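Local structure of NADP-dependent alcohol dehydrogenase (Entamoeba histolytica, 2OUI) at residues A[25-30]-A[127-132]; A[245-250]-A[273-278]; A[36-41]-A[335-340]; A[166-171]-A[236-241]. The protein catalyses the NADP-dependent interconversion of alcohols and their aldehydes or ketones, probably with the help of the zinc ion bound in its active site. The protein carries 1 engineered substitution. All coordinates share one frame; numbering follows the deposited sequence.

Interaction 1 of 4, residues A[25-30]-A[127-132]; sequences LDALVR and NEADAN
The carbonyl oxygen of Leu25 takes two donors, a backbone N-H of the other segment and a water. Ala129 N, the first N-H of helix 129-132, reaches Leu25 O at 2.9 Å, nearly in line with the C=O bond (161°). The water approaches the same Leu25 O at 2.7 Å and in turn accepts from Asp130 N at 3.0 Å, so two consecutive N-H groups of the opening helical turn are tied, one directly and one through water, to a carbonyl of the 25-30 segment. Glu128 holds the N-cap position but sends its carboxylate to the backbone N of Trp90. Its backbone has positive phi and bends the chain into the helix, while its carbonyl O accepts Asn132 N at 2.9 Å. At the far end of that turn, Asn132 ND2, which also bonds Pro88 O, reaches back to Asn127 O at 2.9 Å, in its own amide plane but from above the carbonyl plane.

Apolar contact is small and close. The methyls of Ala27 and Ala129 press together, CB to CB at 3.5 Å, tighter than usual for two carbons. With CG beside its backbone N (chi1 -61°), Leu25 runs alongside Glu128, pointing the same way, its CD1 4.2 Å from Glu128 CG; it also packs on Leu25 of the second subunit. The Asp26 carboxylate is held through OD2 by Gly23 N and His125 NE2. The first turn of helix 129-132 thus packs on the residues that lead into strand 27-34, where strand 124-126 pairs antiparallel with that strand in the GroES-like domain of zinc-dependent alcohol dehydrogenases.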
loop_
_atom_site.group_PDB
_atom_site.type_symbol
_atom_site.label_atom_id
_atom_site.label_comp_id
_atom_site.label_asym_id
_atom_site.label_seq_id
_atom_site.Cartn_x
_atom_site.Cartn_y
_atom_site.Cartn_z
ATOM N N LEU A 25 15.919 29.416 -10.009
ATOM C CA LEU A 25 15.562 28.490 -8.946
ATOM C C LEU A 25 16.753 27.864 -8.227
ATOM O O LEU A 25 16.548 27.083 -7.286
ATOM C CB LEU A 25 14.686 27.345 -9.493
ATOM C CG LEU A 25 13.335 27.692 -10.122
ATOM C CD1 LEU A 25 12.489 26.413 -10.257
ATOM C CD2 LEU A 25 12.568 28.700 -9.299
ATOM N N ASP A 26 17.977 28.185 -8.666
ATOM C CA ASP A 26 19.170 27.458 -8.201
ATOM C C ASP A 26 19.848 28.126 -7.010
ATOM O O ASP A 26 19.552 29.262 -6.679
ATOM C CB ASP A 26 20.202 27.378 -9.320
ATOM C CG ASP A 26 19.637 26.821 -10.608
ATOM O OD1 ASP A 26 18.644 26.071 -10.553
ATOM O OD2 ASP A 26 20.225 27.121 -11.673
ATOM N N ALA A 27 20.797 27.415 -6.415
ATOM C CA ALA A 27 21.719 28.012 -5.427
ATOM C C ALA A 27 23.125 27.533 -5.693
ATOM O O ALA A 27 23.326 26.427 -6.191
ATOM C CB ALA A 27 21.302 27.648 -4.002
ATOM N N LEU A 28 24.101 28.372 -5.378
ATOM C CA LEU A 28 25.484 27.957 -5.387
ATOM C C LEU A 28 25.906 27.760 -3.941
ATOM O O LEU A 28 25.570 28.580 -3.084
ATOM C CB LEU A 28 26.369 29.009 -6.053
ATOM C CG LEU A 28 26.058 29.335 -7.526
ATOM C CD1 LEU A 28 27.124 30.260 -8.063
ATOM C CD2 LEU A 28 25.989 28.046 -8.393
ATOM N N VAL A 29 26.657 26.686 -3.683
ATOM C CA VAL A 29 26.958 26.252 -2.320
ATOM C C VAL A 29 28.460 25.964 -2.185
ATOM O O VAL A 29 29.063 25.369 -3.089
ATOM C CB VAL A 29 26.119 24.955 -1.973
ATOM C CG1 VAL A 29 26.417 24.441 -0.551
ATOM C CG2 VAL A 29 24.636 25.211 -2.125
ATOM N N ARG A 30 29.069 26.396 -1.075
ATOM C CA ARG A 30 30.456 26.009 -0.765
ATOM C C ARG A 30 30.443 24.921 0.308
ATOM O O ARG A 30 29.599 24.960 1.220
ATOM C CB ARG A 30 31.275 27.237 -0.319
ATOM C CG ARG A 30 30.884 27.821 1.025
ATOM C CD ARG A 30 31.757 29.090 1.310
ATOM N NE ARG A 30 31.482 29.708 2.605
ATOM C CZ ARG A 30 32.050 30.832 3.037
ATOM N NH1 ARG A 30 32.915 31.479 2.267
ATOM N NH2 ARG A 30 31.755 31.315 4.247
ATOM N N ASN A 127 20.210 22.373 -8.215
ATOM C CA ASN A 127 18.970 22.718 -8.946
ATOM C C ASN A 127 17.771 22.747 -8.000
ATOM O O ASN A 127 17.751 22.002 -7.033
ATOM C CB ASN A 127 18.687 21.669 -10.032
ATOM C CG ASN A 127 18.602 20.276 -9.460
ATOM O OD1 ASN A 127 19.589 19.735 -8.940
ATOM N ND2 ASN A 127 17.415 19.685 -9.531
ATOM N N GLU A 128 16.765 23.579 -8.297
ATOM C CA GLU A 128 15.555 23.642 -7.449
ATOM C C GLU A 128 15.895 23.732 -5.953
ATOM O O GLU A 128 15.469 22.915 -5.136
ATOM C CB GLU A 128 14.599 22.474 -7.785
ATOM C CG GLU A 128 13.996 22.686 -9.188
ATOM C CD GLU A 128 13.117 21.542 -9.637
ATOM O OE1 GLU A 128 12.441 20.935 -8.777
ATOM O OE2 GLU A 128 13.095 21.280 -10.863
ATOM N N ALA A 129 16.675 24.755 -5.602
ATOM C CA ALA A 129 17.269 24.828 -4.267
ATOM C C ALA A 129 16.260 24.883 -3.097
ATOM O O ALA A 129 16.518 24.303 -2.042
ATOM C CB ALA A 129 18.237 26.017 -4.189
ATOM N N ASP A 130 15.143 25.584 -3.258
ATOM C CA ASP A 130 14.139 25.622 -2.196
ATOM C C ASP A 130 13.633 24.228 -1.907
ATOM O O ASP A 130 13.365 23.882 -0.761
ATOM C CB ASP A 130 12.933 26.501 -2.590
ATOM C CG ASP A 130 13.174 27.978 -2.317
ATOM O OD1 ASP A 130 14.146 28.308 -1.601
ATOM O OD2 ASP A 130 12.382 28.815 -2.821
ATOM N N ALA A 131 13.493 23.418 -2.961
ATOM C CA ALA A 131 12.916 22.092 -2.821
ATOM C C ALA A 131 13.983 21.099 -2.342
ATOM O O ALA A 131 13.670 20.134 -1.658
ATOM C CB ALA A 131 12.361 21.638 -4.153
ATOM N N ASN A 132 15.243 21.343 -2.697
ATOM C CA ASN A 132 16.296 20.364 -2.509
ATOM C C ASN A 132 17.301 20.584 -1.373
ATOM O O ASN A 132 18.127 19.718 -1.144
ATOM C CB ASN A 132 17.043 20.149 -3.831
ATOM C CG ASN A 132 16.221 19.356 -4.806
ATOM O OD1 ASN A 132 15.509 18.447 -4.395
ATOM N ND2 ASN A 132 16.277 19.713 -6.089
HETATM O O HOH W 1 14.336 26.864 -5.822
HETATM O O HOH W 2 16.729 24.653 -11.029
#

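Interaction 2 of 4, residues A[245-250]-A[273-278]; sequences DVHTFA and NIPIPR. Engineered in segment 273-278: Pro275 (natural residue Asp).
The Phe249 ring meets Ile274 obliquely, its CG lying 3.5 Å from the CG2 methyl of Ile274, and the imidazole of His247 takes Pro275 CG in a similarly slanted approach, 4.2 Å from His247 CD2. One face of the His247 ring carries the CG2 methyl of its own neighbour Val246, placed toward the rim. These rings sit at the start of helix 248-255 in the Rossmann-type domain. Asp245 and Thr248 form a capping box ahead of the helix, in which Asp245 N donates to Thr248 OG1; a separate capping bond runs from His247 N to Asp245 OD1. The helix start packs on strand 273-277, which pairs antiparallel with a strand of the third subunit, so that its sheet continues across the interface.

Ile274 serves two neighbours with two branches. CG1 is turned away from the carbonyl carbon (chi1 -57°) and meets Val246 CG1 at 3.9 Å, leaving CG2 beside the carbonyl carbon to reach Phe249. Further along the strand, the Ile276 CD1 methyl touches Phe249 CB at 3.8 Å, and Pro277 lays its CD against the CB of Ala250, 3.7 Å away. The ring of Pro275, an engineered residue (aspartate in the natural sequence), has its CD 3.8 Å from Val246 O. No direct hydrogen bond crosses between the segments; instead one water joins them, donating to Val246 O and, at 2.7 Å, to Pro275 O, while accepting from Ala250 N at 2.8 Å.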
loop_
_atom_site.group_PDB
_atom_site.type_symbol
_atom_site.label_atom_id
_atom_site.label_comp_id
_atom_site.label_asym_id
_atom_site.label_seq_id
_atom_site.Cartn_x
_atom_site.Cartn_y
_atom_site.Cartn_z
ATOM N N ASP A 245 27.718 -8.530 -4.200
ATOM C CA ASP A 245 27.788 -8.462 -5.655
ATOM C C ASP A 245 26.505 -9.007 -6.267
ATOM O O ASP A 245 25.524 -9.167 -5.553
ATOM C CB ASP A 245 29.041 -9.195 -6.160
ATOM C CG ASP A 245 29.077 -10.648 -5.761
ATOM O OD1 ASP A 245 28.062 -11.241 -5.393
ATOM O OD2 ASP A 245 30.253 -11.241 -5.842
ATOM N N VAL A 246 26.476 -9.255 -7.569
ATOM C CA VAL A 246 25.250 -9.806 -8.188
ATOM C C VAL A 246 24.816 -11.153 -7.590
ATOM O O VAL A 246 23.644 -11.509 -7.672
ATOM C CB VAL A 246 25.385 -9.983 -9.725
ATOM C CG1 VAL A 246 25.515 -8.614 -10.408
ATOM C CG2 VAL A 246 26.521 -10.929 -10.055
ATOM N N HIS A 247 25.746 -11.907 -6.989
ATOM C CA HIS A 247 25.398 -13.238 -6.475
ATOM C C HIS A 247 24.753 -13.194 -5.096
ATOM O O HIS A 247 24.281 -14.214 -4.580
ATOM C CB HIS A 247 26.614 -14.158 -6.482
ATOM C CG HIS A 247 27.155 -14.413 -7.850
ATOM N ND1 HIS A 247 28.262 -13.757 -8.346
ATOM C CD2 HIS A 247 26.737 -15.243 -8.832
ATOM C CE1 HIS A 247 28.512 -14.185 -9.571
ATOM N NE2 HIS A 247 27.604 -15.091 -9.887
ATOM N N THR A 248 24.717 -12.006 -4.502
ATOM C CA THR A 248 24.085 -11.829 -3.205
ATOM C C THR A 248 22.577 -12.004 -3.275
ATOM O O THR A 248 21.924 -12.354 -2.266
ATOM C CB THR A 248 24.406 -10.443 -2.668
ATOM O OG1 THR A 248 25.835 -10.284 -2.648
ATOM C CG2 THR A 248 23.851 -10.279 -1.290
ATOM N N PHE A 249 21.997 -11.749 -4.447
ATOM C CA PHE A 249 20.553 -11.891 -4.590
ATOM C C PHE A 249 20.102 -13.323 -4.405
ATOM O O PHE A 249 19.038 -13.541 -3.810
ATOM C CB PHE A 249 20.059 -11.315 -5.925
ATOM C CG PHE A 249 20.053 -9.804 -5.946
ATOM C CD1 PHE A 249 21.250 -9.093 -6.107
ATOM C CD2 PHE A 249 18.868 -9.101 -5.819
ATOM C CE1 PHE A 249 21.247 -7.692 -6.141
ATOM C CE2 PHE A 249 18.855 -7.687 -5.863
ATOM C CZ PHE A 249 20.069 -6.995 -6.020
ATOM N N ALA A 250 20.876 -14.277 -4.927
ATOM C CA ALA A 250 20.565 -15.697 -4.735
ATOM C C ALA A 250 20.590 -16.071 -3.258
ATOM O O ALA A 250 19.767 -16.869 -2.818
ATOM C CB ALA A 250 21.508 -16.611 -5.558
ATOM N N ASN A 273 24.450 -10.064 -15.550
ATOM C CA ASN A 273 23.156 -10.496 -15.035
ATOM C C ASN A 273 23.188 -10.781 -13.549
ATOM O O ASN A 273 24.182 -11.270 -13.027
ATOM C CB ASN A 273 22.712 -11.789 -15.735
ATOM C CG ASN A 273 22.381 -11.569 -17.201
ATOM O OD1 ASN A 273 21.452 -10.815 -17.535
ATOM N ND2 ASN A 273 23.143 -12.213 -18.087
ATOM N N ILE A 274 22.067 -10.501 -12.886
ATOM C CA ILE A 274 21.823 -10.945 -11.517
ATOM C C ILE A 274 21.034 -12.252 -11.591
ATOM O O ILE A 274 19.878 -12.235 -12.017
ATOM C CB ILE A 274 20.944 -9.902 -10.802
ATOM C CG1 ILE A 274 21.625 -8.532 -10.839
ATOM C CG2 ILE A 274 20.613 -10.355 -9.396
ATOM C CD1 ILE A 274 20.684 -7.363 -10.698
ATOM N N PRO A 275 21.649 -13.396 -11.211
ATOM C CA PRO A 275 20.924 -14.670 -11.300
ATOM C C PRO A 275 19.988 -14.869 -10.107
ATOM O O PRO A 275 20.406 -14.749 -8.958
ATOM C CB PRO A 275 22.040 -15.728 -11.307
ATOM C CG PRO A 275 23.344 -14.965 -11.300
ATOM C CD PRO A 275 23.040 -13.599 -10.759
ATOM N N ILE A 276 18.720 -15.130 -10.393
ATOM C CA ILE A 276 17.722 -15.402 -9.356
ATOM C C ILE A 276 17.422 -16.888 -9.468
ATOM O O ILE A 276 17.008 -17.350 -10.529
ATOM C CB ILE A 276 16.412 -14.587 -9.596
ATOM C CG1 ILE A 276 16.671 -13.075 -9.562
ATOM C CG2 ILE A 276 15.261 -15.072 -8.646
ATOM C CD1 ILE A 276 17.384 -12.551 -8.273
ATOM N N PRO A 277 17.663 -17.660 -8.397
ATOM C CA PRO A 277 17.509 -19.129 -8.509
ATOM C C PRO A 277 16.054 -19.548 -8.720
ATOM O O PRO A 277 15.174 -19.252 -7.885
ATOM C CB PRO A 277 18.062 -19.647 -7.180
ATOM C CG PRO A 277 17.939 -18.476 -6.237
ATOM C CD PRO A 277 18.142 -17.247 -7.065
ATOM N N ARG A 278 15.802 -20.224 -9.831
ATOM C CA ARG A 278 14.441 -20.593 -10.192
ATOM C C ARG A 278 13.708 -21.380 -9.101
ATOM O O ARG A 278 12.618 -20.993 -8.708
ATOM C CB ARG A 278 14.413 -21.379 -11.504
ATOM C CG ARG A 278 12.974 -21.625 -11.986
ATOM C CD ARG A 278 12.934 -22.499 -13.225
ATOM N NE ARG A 278 13.669 -23.741 -13.017
ATOM C CZ ARG A 278 13.132 -24.912 -12.694
ATOM N NH1 ARG A 278 11.824 -25.069 -12.555
ATOM N NH2 ARG A 278 13.924 -25.957 -12.532
HETATM O O HOH W 3 22.283 -13.880 -7.301
#

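Interaction 3 of 4, residues A[36-41]-A[335-340]. With ZN (zinc ion), chain E; EDO (1,2-ethanediol), chain I; CAC (cacodylate ion), chain H; NO3 (nitrate ion), chain F.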
loop_
_atom_site.group_PDB
_atom_site.type_symbol
_atom_site.label_atom_id
_atom_site.label_comp_id
_atom_site.label_asym_id
_atom_site.label_seq_id
_atom_site.Cartn_x
_atom_site.Cartn_y
_atom_site.Cartn_z
ATOM N N PRO A 36 33.404 10.843 1.104
ATOM C CA PRO A 36 33.485 10.020 -0.110
ATOM C C PRO A 36 32.613 8.770 -0.017
ATOM O O PRO A 36 32.247 8.344 1.092
ATOM C CB PRO A 36 34.939 9.596 -0.129
ATOM C CG PRO A 36 35.236 9.380 1.345
ATOM C CD PRO A 36 34.441 10.462 2.082
ATOM N N CYS A 37 32.282 8.193 -1.173
ATOM C CA CYS A 37 31.350 7.068 -1.241
ATOM C C CYS A 37 31.950 5.968 -2.077
ATOM O O CYS A 37 32.600 6.233 -3.065
ATOM C CB CYS A 37 30.032 7.509 -1.900
ATOM S SG CYS A 37 28.746 6.224 -1.749
ATOM N N THR A 38 31.706 4.727 -1.669
ATOM C CA THR A 38 32.030 3.543 -2.459
ATOM C C THR A 38 31.496 3.665 -3.886
ATOM O O THR A 38 32.136 3.215 -4.828
ATOM C CB THR A 38 31.413 2.293 -1.777
ATOM O OG1 THR A 38 31.866 2.246 -0.412
ATOM C CG2 THR A 38 31.864 1.021 -2.461
ATOM N N SER A 39 30.338 4.295 -4.055
ATOM C CA SER A 39 29.753 4.419 -5.398
ATOM C C SER A 39 30.734 5.062 -6.355
ATOM O O SER A 39 30.858 4.650 -7.512
ATOM C CB SER A 39 28.458 5.216 -5.381
ATOM O OG SER A 39 27.499 4.570 -4.572
ATOM N N ASP A 40 31.439 6.092 -5.889
ATOM C CA ASP A 40 32.382 6.770 -6.771
ATOM C C ASP A 40 33.573 5.902 -7.153
ATOM O O ASP A 40 34.166 6.098 -8.223
ATOM C CB ASP A 40 32.850 8.090 -6.150
ATOM C CG ASP A 40 31.842 9.236 -6.374
ATOM O OD1 ASP A 40 30.821 9.052 -7.095
ATOM O OD2 ASP A 40 32.099 10.340 -5.856
ATOM N N THR A 41 33.922 4.938 -6.298
ATOM C CA THR A 41 34.940 3.959 -6.681
ATOM C C THR A 41 34.432 3.026 -7.810
ATOM O O THR A 41 35.200 2.706 -8.725
ATOM C CB THR A 41 35.493 3.132 -5.463
ATOM O OG1 THR A 41 34.505 2.196 -5.019
ATOM C CG2 THR A 41 35.867 4.047 -4.303
ATOM N N MET A 335 40.441 7.844 -1.691
ATOM C CA MET A 335 41.388 6.714 -1.812
ATOM C C MET A 335 41.222 5.639 -0.735
ATOM O O MET A 335 41.453 4.451 -0.999
ATOM C CB MET A 335 42.822 7.211 -1.859
ATOM C CG MET A 335 43.185 7.931 -3.149
ATOM S SD MET A 335 42.695 7.036 -4.645
ATOM C CE MET A 335 43.766 7.826 -5.831
ATOM N N LEU A 336 40.798 6.051 0.462
ATOM C CA LEU A 336 40.425 5.119 1.533
ATOM C C LEU A 336 39.260 4.233 1.142
ATOM O O LEU A 336 39.246 3.057 1.491
ATOM C CB LEU A 336 40.046 5.867 2.823
ATOM C CG LEU A 336 41.134 6.413 3.758
ATOM C CD1 LEU A 336 40.474 7.193 4.901
ATOM C CD2 LEU A 336 41.978 5.283 4.304
ATOM N N MET A 337 38.282 4.790 0.434
ATOM C CA MET A 337 37.093 4.033 0.044
ATOM C C MET A 337 37.438 2.966 -0.981
ATOM O O MET A 337 36.744 1.930 -1.081
ATOM C CB MET A 337 35.993 4.946 -0.519
ATOM C CG MET A 337 35.513 6.018 0.438
ATOM S SD MET A 337 34.957 5.381 2.031
ATOM C CE MET A 337 33.259 4.947 1.715
ATOM N N LYS A 338 38.492 3.246 -1.746
ATOM C CA LYS A 338 39.001 2.339 -2.758
ATOM C C LYS A 338 39.824 1.237 -2.087
ATOM O O LYS A 338 39.613 0.055 -2.350
ATOM C CB LYS A 338 39.870 3.092 -3.770
ATOM C CG LYS A 338 40.272 2.238 -4.978
ATOM C CD LYS A 338 41.558 2.739 -5.620
ATOM C CE LYS A 338 41.849 2.011 -6.925
ATOM N NZ LYS A 338 41.429 0.589 -6.890
ATOM N N ASN A 339 40.735 1.631 -1.204
ATOM C CA ASN A 339 41.634 0.670 -0.523
ATOM C C ASN A 339 41.035 -0.154 0.639
ATOM O O ASN A 339 41.447 -1.300 0.869
ATOM C CB ASN A 339 42.905 1.390 -0.104
ATOM C CG ASN A 339 43.666 1.935 -1.301
ATOM O OD1 ASN A 339 43.655 1.333 -2.377
ATOM N ND2 ASN A 339 44.325 3.080 -1.127
ATOM N N LYS A 340 40.072 0.432 1.354
ATOM C CA LYS A 340 39.323 -0.229 2.450
ATOM C C LYS A 340 40.187 -0.873 3.548
ATOM O O LYS A 340 40.130 -2.104 3.724
ATOM C CB LYS A 340 38.371 -1.310 1.919
ATOM C CG LYS A 340 37.449 -0.934 0.777
ATOM C CD LYS A 340 37.170 -2.177 -0.097
ATOM C CE LYS A 340 38.493 -2.754 -0.657
ATOM N NZ LYS A 340 38.327 -3.914 -1.579
HETATM ZN ZN ZN E . 27.010 7.428 -2.483
HETATM C C1 EDO I . 25.282 2.797 -2.188
HETATM O O1 EDO I . 25.064 1.482 -2.719
HETATM C C2 EDO I . 26.754 2.975 -1.823
HETATM O O2 EDO I . 27.658 2.337 -2.745
HETATM AS AS CAC H . 24.377 6.335 -3.966
HETATM O O1 CAC H . 23.692 5.621 -2.544
HETATM O O2 CAC H . 26.138 6.380 -3.852
HETATM C C1 CAC H . 24.076 5.237 -5.552
HETATM C C2 CAC H . 23.737 8.171 -4.222
HETATM N N NO3 F . 28.875 1.067 1.454
HETATM O O1 NO3 F . 29.697 2.164 1.147
HETATM O O2 NO3 F . 28.106 1.082 2.597
HETATM O O3 NO3 F . 28.824 -0.053 0.617
#
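Met337 reaches from helix 329-339 toward Pro36 and the start of helix 38-46: its CB lies 3.9 Å from Thr41 CG2, and its CG presses on the Pro36 ring, CG to CG at 3.5 Å, closer than carbons usually pack. The chain bends about CB-CG (chi2 -55°), taking SD past Pro36 CG, and again about CG-SD (chi3 -85°), bringing the CE methyl 3.6 Å from Pro36 O and beside Thr38 OG1. The Met337 side chain crosses those of Pro36 and Thr38 at about a right angle. This is the junction in the catalytic domain of a zinc-dependent alcohol dehydrogenase where the metal-binding loop enters a helix, and the methionine packs on the side of that junction turned from the zinc.

Thr41 adds its CG2 to the contact, resting 3.8 Å from Lys338 N, while its OG1 donates to Thr38 O at 2.6 Å, in the carbonyl plane and on a lone pair. Lys338 leads its amine away to a cation-pi contact with Trp45.

On the other side of the helix start lies the metal site. Cys37 SG binds the zinc ion at 2.2 Å; His59, Asp150 and an oxygen of a cacodylate ion complete the coordination. Ser39 OG faces that oxygen at a distance too short to be taken literally. Thr38 OG1 donates to a nitrate that Val178 N also holds; like the cacodylate, it probably came from the crystallisation liquor. Cys37, at the N-cap, uses its zinc-bound sulfur again: Ser39 N donates to Cys37 SG, a capping bond of 3.4 Å with an N-H...S angle of 163°.

Interaction 4 of 4, residues A[166-171]-A[236-241]; sequences LGDTVC and VDKVVI
Lys238 NZ and Asp168 OD2 form a salt bridge of 2.7 Å, the ammonium meeting the carboxylate on its syn side, somewhat out of plane. Bends at chi2 (-67°) and chi4 (57°) fold the lysine back onto that oxygen. A water links the same two residues, giving to Asp168 OD1 and accepting from Lys238 NZ. Equally short, Thr169 N donates to Asp237 OD2 at 2.7 Å along an almost straight line (175°) and meets the anti lone pair of that oxygen. The carboxylates of Asp168 and Asp237 come close, OD1 to OD2 at 3.7 Å, a like-charge approach that is probably eased by Lys238, by Lys257 on Asp237 OD1 and by Lys304 of the fourth subunit on Asp168 OD1.

Where the chain turns a corner at Asp237, Thr169 O accepts from Asp237 N at 2.9 Å and, more weakly, from Lys238 N. Parallel pairing begins with Val170 beside Lys238 and Cys171 beside Val239: Cys171 N bonds to Lys238 O and Val240 N to Cys171 O at 2.8 Å. Cys171 CB touches Val236 CG2 (4.2 Å) and Val239 CG2 (4.3 Å). Val170 and Lys238 share the other face. Strands 170-173 and 236-241 are the central neighbours of the six-stranded parallel Rossmann sheet, with strand 194-197 flanking the first and strand 260-264 the second, while helix 248-255 packs against Cys171, Val239 and Ile241.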
loop_
_atom_site.group_PDB
_atom_site.type_symbol
_atom_site.label_atom_id
_atom_site.label_comp_id
_atom_site.label_asym_id
_atom_site.label_seq_id
_atom_site.Cartn_x
_atom_site.Cartn_y
_atom_site.Cartn_z
ATOM N N LEU A 166 6.469 -4.634 12.124
ATOM C CA LEU A 166 6.720 -4.773 13.556
ATOM C C LEU A 166 6.939 -6.217 13.941
ATOM O O LEU A 166 6.105 -7.087 13.639
ATOM C CB LEU A 166 5.557 -4.195 14.374
ATOM C CG LEU A 166 5.412 -2.664 14.373
ATOM C CD1 LEU A 166 3.986 -2.225 14.832
ATOM C CD2 LEU A 166 6.491 -2.010 15.244
ATOM N N GLY A 167 8.071 -6.459 14.611
ATOM C CA GLY A 167 8.474 -7.794 15.053
ATOM C C GLY A 167 9.091 -8.705 14.000
ATOM O O GLY A 167 9.446 -9.837 14.317
ATOM N N ASP A 168 9.270 -8.212 12.770
ATOM C CA ASP A 168 9.849 -9.024 11.683
ATOM C C ASP A 168 11.277 -9.451 12.023
ATOM O O ASP A 168 12.021 -8.695 12.658
ATOM C CB ASP A 168 9.920 -8.238 10.368
ATOM C CG ASP A 168 8.678 -8.406 9.506
ATOM O OD1 ASP A 168 7.829 -9.282 9.796
ATOM O OD2 ASP A 168 8.578 -7.672 8.509
ATOM N N THR A 169 11.645 -10.663 11.601
ATOM C CA THR A 169 13.027 -11.099 11.681
ATOM C C THR A 169 13.648 -10.708 10.327
ATOM O O THR A 169 13.128 -11.069 9.267
ATOM C CB THR A 169 13.083 -12.624 11.908
ATOM O OG1 THR A 169 12.542 -12.929 13.202
ATOM C CG2 THR A 169 14.526 -13.167 11.822
ATOM N N VAL A 170 14.758 -9.990 10.366
ATOM C CA VAL A 170 15.278 -9.350 9.172
ATOM C C VAL A 170 16.735 -9.768 9.022
ATOM O O VAL A 170 17.430 -9.971 10.037
ATOM C CB VAL A 170 15.169 -7.800 9.284
ATOM C CG1 VAL A 170 15.959 -7.061 8.153
ATOM C CG2 VAL A 170 13.671 -7.340 9.299
ATOM N N CYS A 171 17.191 -9.897 7.779
ATOM C CA CYS A 171 18.634 -10.031 7.525
ATOM C C CYS A 171 19.102 -8.844 6.688
ATOM O O CYS A 171 18.486 -8.532 5.679
ATOM C CB CYS A 171 18.942 -11.317 6.766
ATOM S SG CYS A 171 20.715 -11.550 6.474
ATOM N N VAL A 236 14.157 -16.064 7.083
ATOM C CA VAL A 236 13.841 -14.780 7.704
ATOM C C VAL A 236 12.644 -14.153 7.008
ATOM O O VAL A 236 12.274 -14.581 5.910
ATOM C CB VAL A 236 15.061 -13.815 7.634
ATOM C CG1 VAL A 236 16.254 -14.406 8.355
ATOM C CG2 VAL A 236 15.429 -13.482 6.166
ATOM N N ASP A 237 12.036 -13.135 7.629
ATOM C CA ASP A 237 10.836 -12.492 7.068
ATOM C C ASP A 237 11.148 -11.565 5.906
ATOM O O ASP A 237 10.422 -11.568 4.904
ATOM C CB ASP A 237 10.094 -11.702 8.155
ATOM C CG ASP A 237 9.577 -12.594 9.264
ATOM O OD1 ASP A 237 8.912 -13.605 8.960
ATOM O OD2 ASP A 237 9.855 -12.323 10.447
ATOM N N LYS A 238 12.188 -10.737 6.071
ATOM C CA LYS A 238 12.547 -9.693 5.096
ATOM C C LYS A 238 14.082 -9.625 5.000
ATOM O O LYS A 238 14.786 -9.960 5.954
ATOM C CB LYS A 238 12.030 -8.330 5.563
ATOM C CG LYS A 238 10.503 -8.265 5.883
ATOM C CD LYS A 238 9.590 -8.446 4.649
ATOM C CE LYS A 238 8.182 -8.911 5.064
ATOM N NZ LYS A 238 7.540 -7.981 6.019
ATOM N N VAL A 239 14.584 -9.170 3.857
ATOM C CA VAL A 239 16.030 -9.083 3.624
ATOM C C VAL A 239 16.364 -7.722 2.988
ATOM O O VAL A 239 15.682 -7.283 2.053
ATOM C CB VAL A 239 16.544 -10.229 2.693
ATOM C CG1 VAL A 239 18.029 -10.028 2.364
ATOM C CG2 VAL A 239 16.326 -11.602 3.318
ATOM N N VAL A 240 17.401 -7.058 3.517
ATOM C CA VAL A 240 17.962 -5.846 2.894
ATOM C C VAL A 240 19.331 -6.224 2.337
ATOM O O VAL A 240 20.119 -6.914 2.995
ATOM C CB VAL A 240 18.151 -4.688 3.922
ATOM C CG1 VAL A 240 18.740 -3.469 3.221
ATOM C CG2 VAL A 240 16.828 -4.326 4.625
ATOM N N ILE A 241 19.596 -5.821 1.096
ATOM C CA ILE A 241 20.901 -6.046 0.495
ATOM C C ILE A 241 21.559 -4.683 0.394
ATOM O O ILE A 241 21.029 -3.770 -0.249
ATOM C CB ILE A 241 20.827 -6.681 -0.908
ATOM C CG1 ILE A 241 20.169 -8.064 -0.846
ATOM C CG2 ILE A 241 22.229 -6.793 -1.471
ATOM C CD1 ILE A 241 19.959 -8.703 -2.208
HETATM O O HOH W 4 5.932 -9.739 7.920
#

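From the N terminus, the chain first passes through 25-30, whose contact with 127-132 (interaction 1) closes a loop of 96 residues inside the GroES-like range. Before that loop is closed, the chain reaches 36-41, whose partner 335-340 comes near the C terminus, so interactions 1 and 3 cross along the sequence. Interaction 3 closes a loop of 293 residues that contains both remaining contacts and so brings the late helix 329-339 back to the zinc site. Within it, 166-171 with 236-241 joins two neighbouring strands of the Rossmann sheet; the chain then enters helix 248-255, and interaction 2 sets its start against the interface strand 273-277. Interactions 2 and 4 touch through Phe249 and Thr248 on Ile241.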